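Local structure of choline kinase (Streptococcus pneumoniae, 4R78) at residues A[58-63]-A[95-100]; A[23-28]-A[62-67]. The protein probably phosphorylates choline with ATP as phosphate donor, as a choline kinase with a protein kinase-like fold, and is captured here with AMP bound. All coordinates share one frame; numbering follows the deposited sequence.

Interaction 1: residues A[58-63]-A[95-100]; sequences TNKQYI and KNYLFD. With AMP (adenosine monophosphate), chain C.
The ring of Tyr62 drives its edge into the face of Tyr97, and this aromatic pair forms the tight part of the contact. The two planes stand at 84° with their centroids 5.5 Å apart, an offset edge-to-face stack. CE1 of Tyr62 does most of the touching: it comes over one face of Tyr97 and lies 3.7 Å from CD2, and that same CD2 sits near the plane of the Tyr62 ring. The CG of Tyr62 lies beside its own backbone N, opposite the carbonyl carbon (chi1 -62°), which carries the ring out from the strand until its CD1-CE1 edge meets Tyr97. Val107 of strand 105-109 touches Tyr62 too and bridges the two segments.

Farther out, around the hydroxyl of Tyr97, the packing gives way to a looser, hydrated polar fringe. Lys60 enters from the opposite direction, its chain bent at chi2 (91°) and again at chi4, so that the ammonium curls over to place Lys60 NZ 3.0 Å from Tyr97 OH. NZ of Lys60 also lies 3.3 Å from CE2 of Tyr97, oblique to the ring. A water bridges the two polar groups: it accepts a hydrogen bond from Lys60 NZ at 2.8 Å and is bonded to Tyr97 OH at 2.6 Å. This water probably helps to solvate the lysine charge at the partly exposed end of the contact.

On strand 61-66, Ile63 turns to the nucleotide instead, with CG1 of Ile63 3.6 Å from C5 of the adenine. A classic beta bulge sets Tyr97 and Leu98 together opposite Val107 on the edge strand 96-100, within the five-stranded antiparallel sheet characteristic of the N-terminal lobe of protein kinase-like folds.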
loop_
_atom_site.group_PDB
_atom_site.type_symbol
_atom_site.label_atom_id
_atom_site.label_comp_id
_atom_site.label_asym_id
_atom_site.label_seq_id
_atom_site.Cartn_x
_atom_site.Cartn_y
_atom_site.Cartn_z
ATOM N N THR A 58 20.530 -21.957 2.390
ATOM C CA THR A 58 21.641 -22.454 3.215
ATOM C C THR A 58 22.161 -21.436 4.244
ATOM O O THR A 58 22.264 -21.746 5.434
ATOM C CB THR A 58 22.813 -22.940 2.330
ATOM O OG1 THR A 58 22.329 -23.885 1.370
ATOM C CG2 THR A 58 23.908 -23.594 3.175
ATOM N N ASN A 59 22.482 -20.230 3.780
ATOM C CA ASN A 59 23.094 -19.208 4.632
ATOM C C ASN A 59 22.262 -17.943 4.790
ATOM O O ASN A 59 22.706 -16.976 5.418
ATOM C CB ASN A 59 24.468 -18.819 4.080
ATOM C CG ASN A 59 25.479 -19.940 4.174
ATOM O OD1 ASN A 59 26.240 -20.174 3.235
ATOM N ND2 ASN A 59 25.503 -20.632 5.309
ATOM N N LYS A 60 21.060 -17.945 4.223
ATOM C CA LYS A 60 20.284 -16.720 4.123
ATOM C C LYS A 60 18.783 -16.942 4.228
ATOM O O LYS A 60 18.260 -17.967 3.792
ATOM C CB LYS A 60 20.598 -16.022 2.798
ATOM C CG LYS A 60 20.346 -14.532 2.809
ATOM C CD LYS A 60 21.589 -13.773 3.208
ATOM C CE LYS A 60 21.278 -12.322 3.515
ATOM N NZ LYS A 60 20.536 -11.661 2.410
ATOM N N GLN A 61 18.104 -15.967 4.823
ATOM C CA GLN A 61 16.649 -15.911 4.822
ATOM C C GLN A 61 16.217 -14.689 4.023
ATOM O O GLN A 61 16.868 -13.645 4.086
ATOM C CB GLN A 61 16.109 -15.817 6.247
ATOM C CG GLN A 61 16.443 -17.019 7.120
ATOM C CD GLN A 61 15.758 -16.961 8.470
ATOM O OE1 GLN A 61 14.571 -17.258 8.590
ATOM N NE2 GLN A 61 16.510 -16.586 9.498
ATOM N N TYR A 62 15.127 -14.827 3.273
ATOM C CA TYR A 62 14.589 -13.724 2.480
ATOM C C TYR A 62 13.094 -13.561 2.707
ATOM O O TYR A 62 12.364 -14.545 2.815
ATOM C CB TYR A 62 14.808 -13.963 0.989
ATOM C CG TYR A 62 16.244 -14.055 0.531
ATOM C CD1 TYR A 62 16.992 -12.905 0.278
ATOM C CD2 TYR A 62 16.843 -15.295 0.321
ATOM C CE1 TYR A 62 18.310 -12.986 -0.164
ATOM C CE2 TYR A 62 18.160 -15.391 -0.119
ATOM C CZ TYR A 62 18.885 -14.233 -0.359
ATOM O OH TYR A 62 20.189 -14.315 -0.792
ATOM N N ILE A 63 12.654 -12.308 2.765
ATOM C CA ILE A 63 11.235 -11.967 2.761
ATOM C C ILE A 63 10.802 -11.778 1.310
ATOM O O ILE A 63 11.432 -11.034 0.560
ATOM C CB ILE A 63 10.966 -10.687 3.603
ATOM C CG1 ILE A 63 11.136 -10.977 5.105
ATOM C CG2 ILE A 63 9.594 -10.082 3.284
ATOM C CD1 ILE A 63 10.105 -11.940 5.706
ATOM N N LYS A 95 16.188 -3.469 2.631
ATOM C CA LYS A 95 17.052 -3.800 1.501
ATOM C C LYS A 95 16.393 -4.752 0.502
ATOM O O LYS A 95 15.824 -5.777 0.885
ATOM C CB LYS A 95 18.364 -4.404 2.000
ATOM C CG LYS A 95 19.389 -4.628 0.909
ATOM C CD LYS A 95 20.558 -5.437 1.429
ATOM C CE LYS A 95 21.696 -5.480 0.431
ATOM N NZ LYS A 95 22.342 -4.147 0.252
ATOM N N ASN A 96 16.494 -4.405 -0.780
ATOM C CA ASN A 96 16.011 -5.254 -1.868
ATOM C C ASN A 96 17.138 -6.052 -2.522
ATOM O O ASN A 96 18.212 -5.506 -2.798
ATOM C CB ASN A 96 15.309 -4.401 -2.930
ATOM C CG ASN A 96 14.747 -5.233 -4.067
ATOM O OD1 ASN A 96 13.841 -6.050 -3.875
ATOM N ND2 ASN A 96 15.290 -5.037 -5.257
ATOM N N TYR A 97 16.882 -7.335 -2.779
ATOM C CA TYR A 97 17.835 -8.191 -3.492
ATOM C C TYR A 97 17.405 -8.512 -4.922
ATOM O O TYR A 97 18.241 -8.618 -5.824
ATOM C CB TYR A 97 18.079 -9.486 -2.719
ATOM C CG TYR A 97 18.886 -9.283 -1.465
ATOM C CD1 TYR A 97 20.262 -9.075 -1.533
ATOM C CD2 TYR A 97 18.280 -9.295 -0.211
ATOM C CE1 TYR A 97 21.017 -8.885 -0.385
ATOM C CE2 TYR A 97 19.031 -9.108 0.950
ATOM C CZ TYR A 97 20.399 -8.899 0.849
ATOM O OH TYR A 97 21.165 -8.718 1.981
ATOM N N LEU A 98 16.101 -8.677 -5.118
ATOM C CA LEU A 98 15.550 -8.998 -6.429
ATOM C C LEU A 98 14.183 -8.350 -6.604
ATOM O O LEU A 98 13.384 -8.307 -5.669
ATOM C CB LEU A 98 15.436 -10.517 -6.607
ATOM C CG LEU A 98 15.303 -11.062 -8.029
ATOM C CD1 LEU A 98 16.659 -11.069 -8.732
ATOM C CD2 LEU A 98 14.714 -12.463 -8.003
ATOM N N PHE A 99 13.928 -7.826 -7.798
ATOM C CA PHE A 99 12.599 -7.346 -8.152
ATOM C C PHE A 99 12.291 -7.902 -9.536
ATOM O O PHE A 99 12.741 -7.365 -10.553
ATOM C CB PHE A 99 12.526 -5.815 -8.112
ATOM C CG PHE A 99 11.120 -5.263 -8.039
ATOM C CD1 PHE A 99 10.510 -5.029 -6.810
ATOM C CD2 PHE A 99 10.408 -4.970 -9.198
ATOM C CE1 PHE A 99 9.211 -4.512 -6.735
ATOM C CE2 PHE A 99 9.111 -4.444 -9.136
ATOM C CZ PHE A 99 8.515 -4.213 -7.902
ATOM N N ASP A 100 11.543 -9.000 -9.553
ATOM C CA ASP A 100 11.295 -9.758 -10.774
ATOM C C ASP A 100 10.140 -9.167 -11.575
ATOM O O ASP A 100 8.985 -9.181 -11.140
ATOM C CB ASP A 100 11.023 -11.228 -10.441
ATOM C CG ASP A 100 10.851 -12.087 -11.680
ATOM O OD1 ASP A 100 9.702 -12.482 -11.966
ATOM O OD2 ASP A 100 11.863 -12.375 -12.358
HETATM P P AMP C . 2.301 -6.609 4.768
HETATM O O1P AMP C . 1.414 -6.147 3.638
HETATM O O2P AMP C . 1.642 -7.573 5.725
HETATM O O3P AMP C . 3.081 -5.502 5.436
HETATM O "O5'" AMP C . 3.441 -7.495 4.055
HETATM C "C5'" AMP C . 4.767 -7.524 4.582
HETATM C "C4'" AMP C . 4.756 -8.140 5.975
HETATM O "O4'" AMP C . 5.846 -9.059 6.109
HETATM C "C3'" AMP C . 4.932 -7.082 7.053
HETATM O "O3'" AMP C . 3.689 -6.797 7.703
HETATM C "C2'" AMP C . 5.944 -7.664 8.021
HETATM O "O2'" AMP C . 5.282 -8.283 9.124
HETATM C "C1'" AMP C . 6.668 -8.747 7.241
HETATM N N9 AMP C . 8.004 -8.262 6.801
HETATM C C8 AMP C . 8.245 -7.496 5.719
HETATM N N7 AMP C . 9.566 -7.224 5.578
HETATM C C5 AMP C . 10.202 -7.834 6.589
HETATM C C6 AMP C . 11.608 -7.956 7.035
HETATM N N6 AMP C . 12.601 -7.352 6.339
HETATM N N1 AMP C . 11.861 -8.687 8.146
HETATM C C2 AMP C . 10.874 -9.288 8.841
HETATM N N3 AMP C . 9.572 -9.218 8.492
HETATM C C4 AMP C . 9.175 -8.519 7.396
HETATM O O HOH W 1 20.026 -9.541 4.176
#

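Interaction 2: residues A[23-28]-A[62-67]. With AMP (adenosine monophosphate), chain C.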
loop_
_atom_site.group_PDB
_atom_site.type_symbol
_atom_site.label_atom_id
_atom_site.label_comp_id
_atom_site.label_asym_id
_atom_site.label_seq_id
_atom_site.Cartn_x
_atom_site.Cartn_y
_atom_site.Cartn_z
ATOM N N LYS A 23 6.613 -22.534 -5.776
ATOM C CA LYS A 23 7.536 -23.144 -6.738
ATOM C C LYS A 23 8.236 -22.085 -7.588
ATOM O O LYS A 23 9.437 -22.180 -7.841
ATOM C CB LYS A 23 6.806 -24.143 -7.641
ATOM C CG LYS A 23 6.364 -25.417 -6.938
ATOM C CD LYS A 23 5.553 -26.301 -7.874
ATOM C CE LYS A 23 4.980 -27.502 -7.139
ATOM N NZ LYS A 23 4.007 -28.255 -7.983
ATOM N N ILE A 24 7.476 -21.082 -8.023
ATOM C CA ILE A 24 8.024 -19.975 -8.802
ATOM C C ILE A 24 9.022 -19.169 -7.964
ATOM O O ILE A 24 10.086 -18.793 -8.457
ATOM C CB ILE A 24 6.899 -19.070 -9.384
ATOM C CG1 ILE A 24 5.963 -19.879 -10.299
ATOM C CG2 ILE A 24 7.477 -17.863 -10.127
ATOM C CD1 ILE A 24 6.657 -20.649 -11.433
ATOM N N ILE A 25 8.683 -18.931 -6.696
ATOM C CA ILE A 25 9.578 -18.226 -5.770
ATOM C C ILE A 25 10.915 -18.959 -5.614
ATOM O O ILE A 25 11.982 -18.339 -5.691
ATOM C CB ILE A 25 8.911 -17.980 -4.389
ATOM C CG1 ILE A 25 7.810 -16.923 -4.519
ATOM C CG2 ILE A 25 9.941 -17.531 -3.349
ATOM C CD1 ILE A 25 6.820 -16.906 -3.368
ATOM N N LYS A 26 10.850 -20.274 -5.410
ATOM C CA LYS A 26 12.050 -21.111 -5.308
ATOM C C LYS A 26 12.965 -20.942 -6.528
ATOM O O LYS A 26 14.182 -20.811 -6.382
ATOM C CB LYS A 26 11.666 -22.583 -5.110
ATOM C CG LYS A 26 12.847 -23.531 -4.945
ATOM C CD LYS A 26 12.388 -24.955 -4.682
ATOM C CE LYS A 26 13.574 -25.900 -4.574
ATOM N NZ LYS A 26 13.142 -27.299 -4.309
ATOM N N GLU A 27 12.367 -20.924 -7.720
ATOM C CA GLU A 27 13.102 -20.718 -8.973
ATOM C C GLU A 27 13.778 -19.346 -9.053
ATOM O O GLU A 27 14.941 -19.249 -9.450
ATOM C CB GLU A 27 12.179 -20.913 -10.181
ATOM C CG GLU A 27 11.706 -22.346 -10.391
ATOM C CD GLU A 27 10.705 -22.488 -11.532
ATOM O OE1 GLU A 27 10.638 -21.590 -12.402
ATOM O OE2 GLU A 27 9.986 -23.510 -11.562
ATOM N N LYS A 28 13.051 -18.297 -8.672
ATOM C CA LYS A 28 13.566 -16.925 -8.747
ATOM C C LYS A 28 14.718 -16.693 -7.770
ATOM O O LYS A 28 15.674 -15.980 -8.086
ATOM C CB LYS A 28 12.448 -15.900 -8.493
ATOM C CG LYS A 28 11.235 -16.019 -9.414
ATOM C CD LYS A 28 11.520 -15.585 -10.845
ATOM C CE LYS A 28 10.299 -15.824 -11.722
ATOM N NZ LYS A 28 10.393 -15.148 -13.042
ATOM N N TYR A 62 15.127 -14.827 3.273
ATOM C CA TYR A 62 14.589 -13.724 2.480
ATOM C C TYR A 62 13.094 -13.561 2.707
ATOM O O TYR A 62 12.364 -14.545 2.815
ATOM C CB TYR A 62 14.808 -13.963 0.989
ATOM C CG TYR A 62 16.244 -14.055 0.531
ATOM C CD1 TYR A 62 16.992 -12.905 0.278
ATOM C CD2 TYR A 62 16.843 -15.295 0.321
ATOM C CE1 TYR A 62 18.310 -12.986 -0.164
ATOM C CE2 TYR A 62 18.160 -15.391 -0.119
ATOM C CZ TYR A 62 18.885 -14.233 -0.359
ATOM O OH TYR A 62 20.189 -14.315 -0.792
ATOM N N ILE A 63 12.654 -12.308 2.765
ATOM C CA ILE A 63 11.235 -11.967 2.761
ATOM C C ILE A 63 10.802 -11.778 1.310
ATOM O O ILE A 63 11.432 -11.034 0.560
ATOM C CB ILE A 63 10.966 -10.687 3.603
ATOM C CG1 ILE A 63 11.136 -10.977 5.105
ATOM C CG2 ILE A 63 9.594 -10.082 3.284
ATOM C CD1 ILE A 63 10.105 -11.940 5.706
ATOM N N VAL A 64 9.738 -12.471 0.919
ATOM C CA VAL A 64 9.265 -12.451 -0.461
ATOM C C VAL A 64 7.844 -11.899 -0.535
ATOM O O VAL A 64 6.963 -12.317 0.224
ATOM C CB VAL A 64 9.333 -13.860 -1.108
ATOM C CG1 VAL A 64 8.891 -13.809 -2.561
ATOM C CG2 VAL A 64 10.745 -14.433 -1.011
ATOM N N LYS A 65 7.629 -10.938 -1.431
ATOM C CA LYS A 65 6.276 -10.510 -1.752
ATOM C C LYS A 65 5.955 -10.824 -3.208
ATOM O O LYS A 65 6.537 -10.247 -4.131
ATOM C CB LYS A 65 6.057 -9.026 -1.452
ATOM C CG LYS A 65 4.583 -8.654 -1.448
ATOM C CD LYS A 65 4.338 -7.217 -1.020
ATOM C CE LYS A 65 2.840 -6.951 -0.917
ATOM N NZ LYS A 65 2.534 -5.557 -0.481
ATOM N N PHE A 66 5.041 -11.769 -3.395
ATOM C CA PHE A 66 4.552 -12.146 -4.711
ATOM C C PHE A 66 3.303 -11.297 -4.958
ATOM O O PHE A 66 2.206 -11.649 -4.514
ATOM C CB PHE A 66 4.205 -13.639 -4.706
ATOM C CG PHE A 66 4.124 -14.271 -6.076
ATOM C CD1 PHE A 66 3.416 -13.668 -7.117
ATOM C CD2 PHE A 66 4.725 -15.506 -6.308
ATOM C CE1 PHE A 66 3.337 -14.270 -8.372
ATOM C CE2 PHE A 66 4.649 -16.120 -7.559
ATOM C CZ PHE A 66 3.952 -15.499 -8.594
ATOM N N PHE A 67 3.477 -10.175 -5.650
ATOM C CA PHE A 67 2.401 -9.196 -5.824
ATOM C C PHE A 67 1.819 -9.201 -7.240
ATOM O O PHE A 67 0.814 -8.539 -7.508
ATOM C CB PHE A 67 2.911 -7.786 -5.495
ATOM C CG PHE A 67 4.006 -7.314 -6.413
ATOM C CD1 PHE A 67 5.342 -7.473 -6.061
ATOM C CD2 PHE A 67 3.700 -6.731 -7.644
ATOM C CE1 PHE A 67 6.361 -7.054 -6.917
ATOM C CE2 PHE A 67 4.710 -6.315 -8.506
ATOM C CZ PHE A 67 6.040 -6.476 -8.142
HETATM P P AMP C . 2.301 -6.609 4.768
HETATM O O1P AMP C . 1.414 -6.147 3.638
HETATM O O2P AMP C . 1.642 -7.573 5.725
HETATM O O3P AMP C . 3.081 -5.502 5.436
HETATM O "O5'" AMP C . 3.441 -7.495 4.055
HETATM C "C5'" AMP C . 4.767 -7.524 4.582
HETATM C "C4'" AMP C . 4.756 -8.140 5.975
HETATM O "O4'" AMP C . 5.846 -9.059 6.109
HETATM C "C3'" AMP C . 4.932 -7.082 7.053
HETATM O "O3'" AMP C . 3.689 -6.797 7.703
HETATM C "C2'" AMP C . 5.944 -7.664 8.021
HETATM O "O2'" AMP C . 5.282 -8.283 9.124
HETATM C "C1'" AMP C . 6.668 -8.747 7.241
HETATM N N9 AMP C . 8.004 -8.262 6.801
HETATM C C8 AMP C . 8.245 -7.496 5.719
HETATM N N7 AMP C . 9.566 -7.224 5.578
HETATM C C5 AMP C . 10.202 -7.834 6.589
HETATM C C6 AMP C . 11.608 -7.956 7.035
HETATM N N6 AMP C . 12.601 -7.352 6.339
HETATM N N1 AMP C . 11.861 -8.687 8.146
HETATM C C2 AMP C . 10.874 -9.288 8.841
HETATM N N3 AMP C . 9.572 -9.218 8.492
HETATM C C4 AMP C . 9.175 -8.519 7.396
#
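Ile24 and Ile25, neighbours on helix 20-30, meet the strand 62-66 through Phe66 and Val64. The axes of helix 23-28 and strand 62-66 approach to 10.4 Å and run at 124° to each other, so this part of the helix lies slantwise across the strand.

Ile24, the first residue along the segment to touch, makes a modest contact. Ile24 CB faces the edge of the Phe66 ring, 4.1 Å from Phe66 CE2 and near the ring plane, while the rest of the side chain bends off from the strand. Ile105 of strand 105-109 touches both Ile24 and Phe66.

Ile25 carries most of the contact. Its CG1 lies beside the backbone N and opposite the carbonyl carbon (chi1 -71°), and CD1 is extended toward the strand. Two carbons of this branch work together: Ile25 CD1 is 3.8 Å from Val64 CG1, while Ile25 CG1 is 3.8 Å from Phe66 CD2. The other branch reaches both methyls of Val64, with Ile25 CG2 3.9 Å from Val64 CG1. The Ile25 and Val64 side chains lie alongside each other, pointing opposite ways, and Ile25 CD1 also lies 3.9 Å from Phe66 CD2, at the edge of that ring. The phenyl is thus met along its CD2-CE2 side by two successive helix residues. CG of Phe66 points opposite its backbone N (chi1 -161°), which sends the ring toward the helix.

Met21 and Ile29 of the same helix extend the apolar layer, touching Phe66 and Val64 respectively. Strand alternation turns Lys65 away, to the other side of the sheet. Between helix 23-28 and strand 62-66 every contact joins carbons, so dispersion and burial of apolar surface hold them with little directional restraint; the Lys28–Asp100 salt bridge supplies a polar tie beside them.

In the fold
Strand 61-66 joins the two contacts, whose centres lie 9 Å apart: Tyr62 belongs to interaction 1, while Val64 and Phe66 serve interaction 2. Between these residues Ile63 turns to the adenine of AMP, which is also hydrogen-bonded by Ile111 N, Thr116 OG1 and Glu200 O. Segments 95-100 and 23-28 also meet directly: Asp100 OD1 and Lys28 NZ form a salt bridge at 3.0 Å, and Leu98 CD2 packs 3.6 Å from Lys28 O. Phe67 CZ, 3.4 Å from Phe99 CZ, ties 62-67 to 95-100. Helix 20-30 and edge strand 96-100 are so bound to each other, while the nucleotide-contacting strand 61-66 meets them through interactions 2 and 1 respectively.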